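Local coordinates for dual oxidase maturation factor 1 (Homo sapiens, PDB 7D3F), which probably supports maturation of the dual oxidase DUOX1 and its transport from the endoplasmic reticulum to the plasma membrane, at residues B[63-72]-B[181-191]. Sequence-based numbering, arbitrary orientation.
Sequences IGAAILAVNF and SAMLWVAFLCW
The polar part of this contact is one hydrogen bond: Ser181 OG donates to Asn71 OD1 over 3.0 Å, and the hydroxyl oxygen lies in the plane of the Asn71 carbonyl, on a lone pair of OD1, with a C=O...O angle of 129°. Asn71 reaches it with CG anti to the backbone N (chi1 -179°), and the same torsion carries the amide over one face of the Trp185 indole, the amide plane steeply tilted to the indole. Asn71 ND2 and Trp185 NE1, 3.4 Å apart, are both donors and form no bond; ND2 also lies over the centre of the Phe72 ring, whose CZ meets Trp185 CZ2 obliquely at 3.6 Å.

Two CH-pi contacts follow toward the other end. Leu68 CD2 sits over the Phe188 ring, 4.0 Å from its centroid and offset toward the rim. Gly64 brings bare backbone against Trp191: its CA is 3.7 Å from the centroid of the six-membered ring and almost on the ring normal, while Ile63 CG2 approaches CD1 of the same indole obliquely. A weak hydrogen bond from Trp191 NE1 to Ser60 O helps hold that ring.

The geometry is that of antiparallel packing between helices 50-72 and 169-199, both with predicted membrane spans; the local axes run at 163° and approach to 9.6 Å.

Apolar packing occupies the middle of the contact. Ile67 is a knob in the hole formed by Leu184, Ala187, Phe188 and Trp191, with CG2 3.8 Å from Phe188 CB and CD1 against the backbone carbonyl of Ala187. Beside it, Val70 CG1 meets Leu184 CD1 at 3.5 Å, where helix 249-274 packs against Val70.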
ATOM      1  N   ILE B  63       7.840  26.128   7.311  1.00 70.61           N
ATOM      2  CA  ILE B  63       8.126  25.149   8.355  1.00 64.09           C
ATOM      3  C   ILE B  63       7.865  23.750   7.822  1.00 66.26           C
ATOM      4  O   ILE B  63       8.774  22.911   7.752  1.00 72.85           O
ATOM      5  CB  ILE B  63       7.294  25.437   9.615  1.00 63.78           C
ATOM      6  CG1 ILE B  63       7.716  26.768  10.243  1.00 67.68           C
ATOM      7  CG2 ILE B  63       7.433  24.295  10.614  1.00 63.21           C
ATOM      8  CD1 ILE B  63       6.857  27.184  11.419  1.00 72.30           C
ATOM      9  N   GLY B  64       6.642  23.528   7.326  1.00 64.76           N
ATOM     10  CA  GLY B  64       6.301  22.216   6.805  1.00 57.30           C
ATOM     11  C   GLY B  64       7.301  21.763   5.770  1.00 60.73           C
ATOM     12  O   GLY B  64       7.961  20.729   5.936  1.00 67.85           O
ATOM     13  N   ALA B  65       7.522  22.605   4.753  1.00 63.79           N
ATOM     14  CA  ALA B  65       8.450  22.241   3.695  1.00 60.91           C
ATOM     15  C   ALA B  65       9.793  21.877   4.293  1.00 62.62           C
ATOM     16  O   ALA B  65      10.312  20.773   4.066  1.00 69.11           O
ATOM     17  CB  ALA B  65       8.593  23.387   2.696  1.00 61.30           C
ATOM     18  N   ALA B  66      10.312  22.756   5.157  1.00 63.57           N
ATOM     19  CA  ALA B  66      11.624  22.526   5.739  1.00 62.76           C
ATOM     20  C   ALA B  66      11.677  21.144   6.363  1.00 63.65           C
ATOM     21  O   ALA B  66      12.519  20.315   5.990  1.00 71.76           O
ATOM     22  CB  ALA B  66      11.940  23.607   6.774  1.00 66.27           C
ATOM     23  N   ILE B  67      10.700  20.841   7.225  1.00 58.44           N
ATOM     24  CA  ILE B  67      10.699  19.554   7.914  1.00 53.84           C
ATOM     25  C   ILE B  67      10.798  18.433   6.893  1.00 60.49           C
ATOM     26  O   ILE B  67      11.748  17.639   6.899  1.00 68.23           O
ATOM     27  CB  ILE B  67       9.445  19.410   8.794  1.00 54.94           C
ATOM     28  CG1 ILE B  67       9.452  20.453   9.913  1.00 61.21           C
ATOM     29  CG2 ILE B  67       9.356  18.005   9.372  1.00 50.88           C
ATOM     30  CD1 ILE B  67       8.253  20.366  10.842  1.00 63.51           C
ATOM     31  N   LEU B  68       9.873  18.430   5.928  1.00 59.55           N
ATOM     32  CA  LEU B  68       9.866  17.364   4.938  1.00 55.06           C
ATOM     33  C   LEU B  68      11.194  17.316   4.203  1.00 57.58           C
ATOM     34  O   LEU B  68      11.827  16.257   4.106  1.00 66.30           O
ATOM     35  CB  LEU B  68       8.704  17.553   3.965  1.00 62.07           C
ATOM     36  CG  LEU B  68       7.323  17.174   4.503  1.00 62.83           C
ATOM     37  CD1 LEU B  68       6.260  17.341   3.428  1.00 62.57           C
ATOM     38  CD2 LEU B  68       7.329  15.750   5.039  1.00 60.96           C
ATOM     39  N   ALA B  69      11.672  18.477   3.745  1.00 55.80           N
ATOM     40  CA  ALA B  69      12.942  18.502   3.033  1.00 53.59           C
ATOM     41  C   ALA B  69      14.053  17.979   3.926  1.00 61.62           C
ATOM     42  O   ALA B  69      14.836  17.107   3.523  1.00 69.00           O
ATOM     43  CB  ALA B  69      13.247  19.921   2.552  1.00 55.09           C
ATOM     44  N   VAL B  70      14.086  18.446   5.176  1.00 59.64           N
ATOM     45  CA  VAL B  70      15.147  18.030   6.083  1.00 48.66           C
ATOM     46  C   VAL B  70      15.029  16.544   6.382  1.00 51.80           C
ATOM     47  O   VAL B  70      16.035  15.870   6.640  1.00 60.22           O
ATOM     48  CB  VAL B  70      15.111  18.904   7.352  1.00 50.65           C
ATOM     49  CG1 VAL B  70      15.227  18.065   8.604  1.00 51.73           C
ATOM     50  CG2 VAL B  70      16.217  19.953   7.296  1.00 57.08           C
ATOM     51  N   ASN B  71      13.815  15.992   6.306  1.00 54.39           N
ATOM     52  CA  ASN B  71      13.658  14.562   6.537  1.00 54.50           C
ATOM     53  C   ASN B  71      14.136  13.747   5.343  1.00 61.83           C
ATOM     54  O   ASN B  71      14.560  12.596   5.512  1.00 68.99           O
ATOM     55  CB  ASN B  71      12.203  14.232   6.866  1.00 53.96           C
ATOM     56  CG  ASN B  71      11.987  12.755   7.145  1.00 61.61           C
ATOM     57  OD1 ASN B  71      12.298  12.262   8.231  1.00 66.69           O
ATOM     58  ND2 ASN B  71      11.445  12.044   6.165  1.00 70.11           N
ATOM     59  N   PHE B  72      14.083  14.315   4.138  1.00 59.78           N
ATOM     60  CA  PHE B  72      14.429  13.571   2.937  1.00 51.18           C
ATOM     61  C   PHE B  72      15.753  13.988   2.312  1.00 56.82           C
ATOM     62  O   PHE B  72      16.221  13.310   1.389  1.00 64.00           O
ATOM     63  CB  PHE B  72      13.312  13.702   1.890  1.00 56.52           C
ATOM     64  CG  PHE B  72      12.047  12.980   2.258  1.00 59.12           C
ATOM     65  CD1 PHE B  72      11.991  11.596   2.226  1.00 61.17           C
ATOM     66  CD2 PHE B  72      10.914  13.683   2.629  1.00 63.16           C
ATOM     67  CE1 PHE B  72      10.828  10.928   2.561  1.00 64.47           C
ATOM     68  CE2 PHE B  72       9.749  13.021   2.965  1.00 66.09           C
ATOM     69  CZ  PHE B  72       9.705  11.642   2.931  1.00 68.38           C
ATOM     70  N   SER B 181      14.735  10.572  11.759  1.00 52.61           N
ATOM     71  CA  SER B 181      13.599  10.575  10.845  1.00 53.39           C
ATOM     72  C   SER B 181      12.291  10.361  11.593  1.00 57.97           C
ATOM     73  O   SER B 181      11.272  10.980  11.265  1.00 64.52           O
ATOM     74  CB  SER B 181      13.785   9.502   9.772  1.00 54.80           C
ATOM     75  OG  SER B 181      12.636   9.398   8.950  1.00 68.85           O
ATOM     76  N   ALA B 182      12.295   9.479  12.595  1.00 55.14           N
ATOM     77  CA  ALA B 182      11.092   9.276  13.398  1.00 51.54           C
ATOM     78  C   ALA B 182      10.696  10.559  14.126  1.00 56.73           C
ATOM     79  O   ALA B 182       9.521  10.951  14.131  1.00 64.45           O
ATOM     80  CB  ALA B 182      11.311   8.135  14.391  1.00 54.27           C
ATOM     81  N   MET B 183      11.673  11.235  14.734  1.00 56.71           N
ATOM     82  CA  MET B 183      11.383  12.486  15.429  1.00 54.17           C
ATOM     83  C   MET B 183      10.909  13.564  14.461  1.00 55.38           C
ATOM     84  O   MET B 183      10.027  14.363  14.794  1.00 64.38           O
ATOM     85  CB  MET B 183      12.615  12.953  16.203  1.00 58.89           C
ATOM     86  CG  MET B 183      12.874  12.166  17.480  1.00 59.35           C
ATOM     87  SD  MET B 183      14.420  12.617  18.290  1.00 99.20           S
ATOM     88  CE  MET B 183      14.243  11.780  19.863  1.00 82.01           C
ATOM     89  N   LEU B 184      11.477  13.601  13.253  1.00 56.22           N
ATOM     90  CA  LEU B 184      11.046  14.586  12.265  1.00 52.95           C
ATOM     91  C   LEU B 184       9.633  14.300  11.773  1.00 58.15           C
ATOM     92  O   LEU B 184       8.864  15.231  11.512  1.00 67.88           O
ATOM     93  CB  LEU B 184      12.030  14.622  11.098  1.00 52.84           C
ATOM     94  CG  LEU B 184      13.377  15.267  11.419  1.00 52.52           C
ATOM     95  CD1 LEU B 184      14.334  15.087  10.262  1.00 54.46           C
ATOM     96  CD2 LEU B 184      13.202  16.741  11.751  1.00 53.24           C
ATOM     97  N   TRP B 185       9.272  13.024  11.628  1.00 60.74           N
ATOM     98  CA  TRP B 185       7.895  12.689  11.278  1.00 58.30           C
ATOM     99  C   TRP B 185       6.932  13.086  12.390  1.00 61.88           C
ATOM    100  O   TRP B 185       5.827  13.576  12.121  1.00 68.90           O
ATOM    101  CB  TRP B 185       7.772  11.199  10.963  1.00 59.65           C
ATOM    102  CG  TRP B 185       8.161  10.855   9.558  1.00 62.36           C
ATOM    103  CD1 TRP B 185       9.194  10.056   9.164  1.00 64.52           C
ATOM    104  CD2 TRP B 185       7.524  11.310   8.358  1.00 66.85           C
ATOM    105  NE1 TRP B 185       9.236   9.980   7.792  1.00 69.90           N
ATOM    106  CE2 TRP B 185       8.222  10.741   7.274  1.00 71.13           C
ATOM    107  CE3 TRP B 185       6.431  12.140   8.094  1.00 65.17           C
ATOM    108  CZ2 TRP B 185       7.862  10.978   5.948  1.00 68.77           C
ATOM    109  CZ3 TRP B 185       6.075  12.373   6.778  1.00 66.59           C
ATOM    110  CH2 TRP B 185       6.789  11.794   5.723  1.00 66.22           C
ATOM    111  N   VAL B 186       7.333  12.881  13.647  1.00 62.87           N
ATOM    112  CA  VAL B 186       6.510  13.341  14.763  1.00 59.19           C
ATOM    113  C   VAL B 186       6.355  14.857  14.718  1.00 62.10           C
ATOM    114  O   VAL B 186       5.268  15.395  14.961  1.00 71.61           O
ATOM    115  CB  VAL B 186       7.105  12.869  16.104  1.00 57.16           C
ATOM    116  CG1 VAL B 186       6.317  13.450  17.265  1.00 58.07           C
ATOM    117  CG2 VAL B 186       7.109  11.352  16.175  1.00 60.82           C
ATOM    118  N   ALA B 187       7.440  15.568  14.404  1.00 58.61           N
ATOM    119  CA  ALA B 187       7.376  17.023  14.293  1.00 54.81           C
ATOM    120  C   ALA B 187       6.453  17.456  13.160  1.00 57.61           C
ATOM    121  O   ALA B 187       5.720  18.440  13.291  1.00 70.09           O
ATOM    122  CB  ALA B 187       8.778  17.596  14.091  1.00 51.96           C
ATOM    123  N   PHE B 188       6.486  16.741  12.034  1.00 59.54           N
ATOM    124  CA  PHE B 188       5.593  17.058  10.922  1.00 59.73           C
ATOM    125  C   PHE B 188       4.133  16.826  11.299  1.00 67.19           C
ATOM    126  O   PHE B 188       3.256  17.625  10.941  1.00 74.18           O
ATOM    127  CB  PHE B 188       5.974  16.229   9.695  1.00 56.76           C
ATOM    128  CG  PHE B 188       5.090  16.463   8.503  1.00 58.62           C
ATOM    129  CD1 PHE B 188       5.244  17.594   7.720  1.00 59.50           C
ATOM    130  CD2 PHE B 188       4.111  15.545   8.160  1.00 55.79           C
ATOM    131  CE1 PHE B 188       4.434  17.811   6.621  1.00 57.37           C
ATOM    132  CE2 PHE B 188       3.298  15.755   7.062  1.00 58.01           C
ATOM    133  CZ  PHE B 188       3.459  16.889   6.292  1.00 55.38           C
ATOM    134  N   LEU B 189       3.853  15.736  12.015  1.00 64.59           N
ATOM    135  CA  LEU B 189       2.494  15.495  12.489  1.00 58.82           C
ATOM    136  C   LEU B 189       2.047  16.590  13.452  1.00 63.18           C
ATOM    137  O   LEU B 189       0.899  17.049  13.400  1.00 73.32           O
ATOM    138  CB  LEU B 189       2.406  14.121  13.153  1.00 65.53           C
ATOM    139  CG  LEU B 189       1.051  13.728  13.747  1.00 72.54           C
ATOM    140  CD1 LEU B 189       0.610  12.371  13.224  1.00 72.69           C
ATOM    141  CD2 LEU B 189       1.114  13.723  15.268  1.00 69.68           C
ATOM    142  N   CYS B 190       2.947  17.021  14.340  1.00 65.48           N
ATOM    143  CA  CYS B 190       2.621  18.111  15.254  1.00 66.06           C
ATOM    144  C   CYS B 190       2.389  19.413  14.497  1.00 65.99           C
ATOM    145  O   CYS B 190       1.544  20.221  14.891  1.00 75.74           O
ATOM    146  CB  CYS B 190       3.731  18.277  16.292  1.00 65.55           C
ATOM    147  SG  CYS B 190       3.889  16.895  17.446  1.00 93.48           S
ATOM    148  N   TRP B 191       3.136  19.637  13.413  1.00 64.15           N
ATOM    149  CA  TRP B 191       2.908  20.813  12.578  1.00 63.59           C
ATOM    150  C   TRP B 191       1.533  20.765  11.925  1.00 69.75           C
ATOM    151  O   TRP B 191       0.825  21.780  11.872  1.00 73.72           O
ATOM    152  CB  TRP B 191       4.005  20.919  11.517  1.00 62.53           C
ATOM    153  CG  TRP B 191       3.736  21.946  10.456  1.00 60.97           C
ATOM    154  CD1 TRP B 191       3.935  23.293  10.549  1.00 64.71           C
ATOM    155  CD2 TRP B 191       3.228  21.706   9.136  1.00 60.76           C
ATOM    156  NE1 TRP B 191       3.579  23.907   9.372  1.00 64.57           N
ATOM    157  CE2 TRP B 191       3.142  22.955   8.489  1.00 61.79           C
ATOM    158  CE3 TRP B 191       2.837  20.559   8.441  1.00 62.55           C
ATOM    159  CZ2 TRP B 191       2.681  23.088   7.181  1.00 63.86           C
ATOM    160  CZ3 TRP B 191       2.381  20.693   7.141  1.00 59.01           C
ATOM    161  CH2 TRP B 191       2.305  21.948   6.525  1.00 58.48           C
TER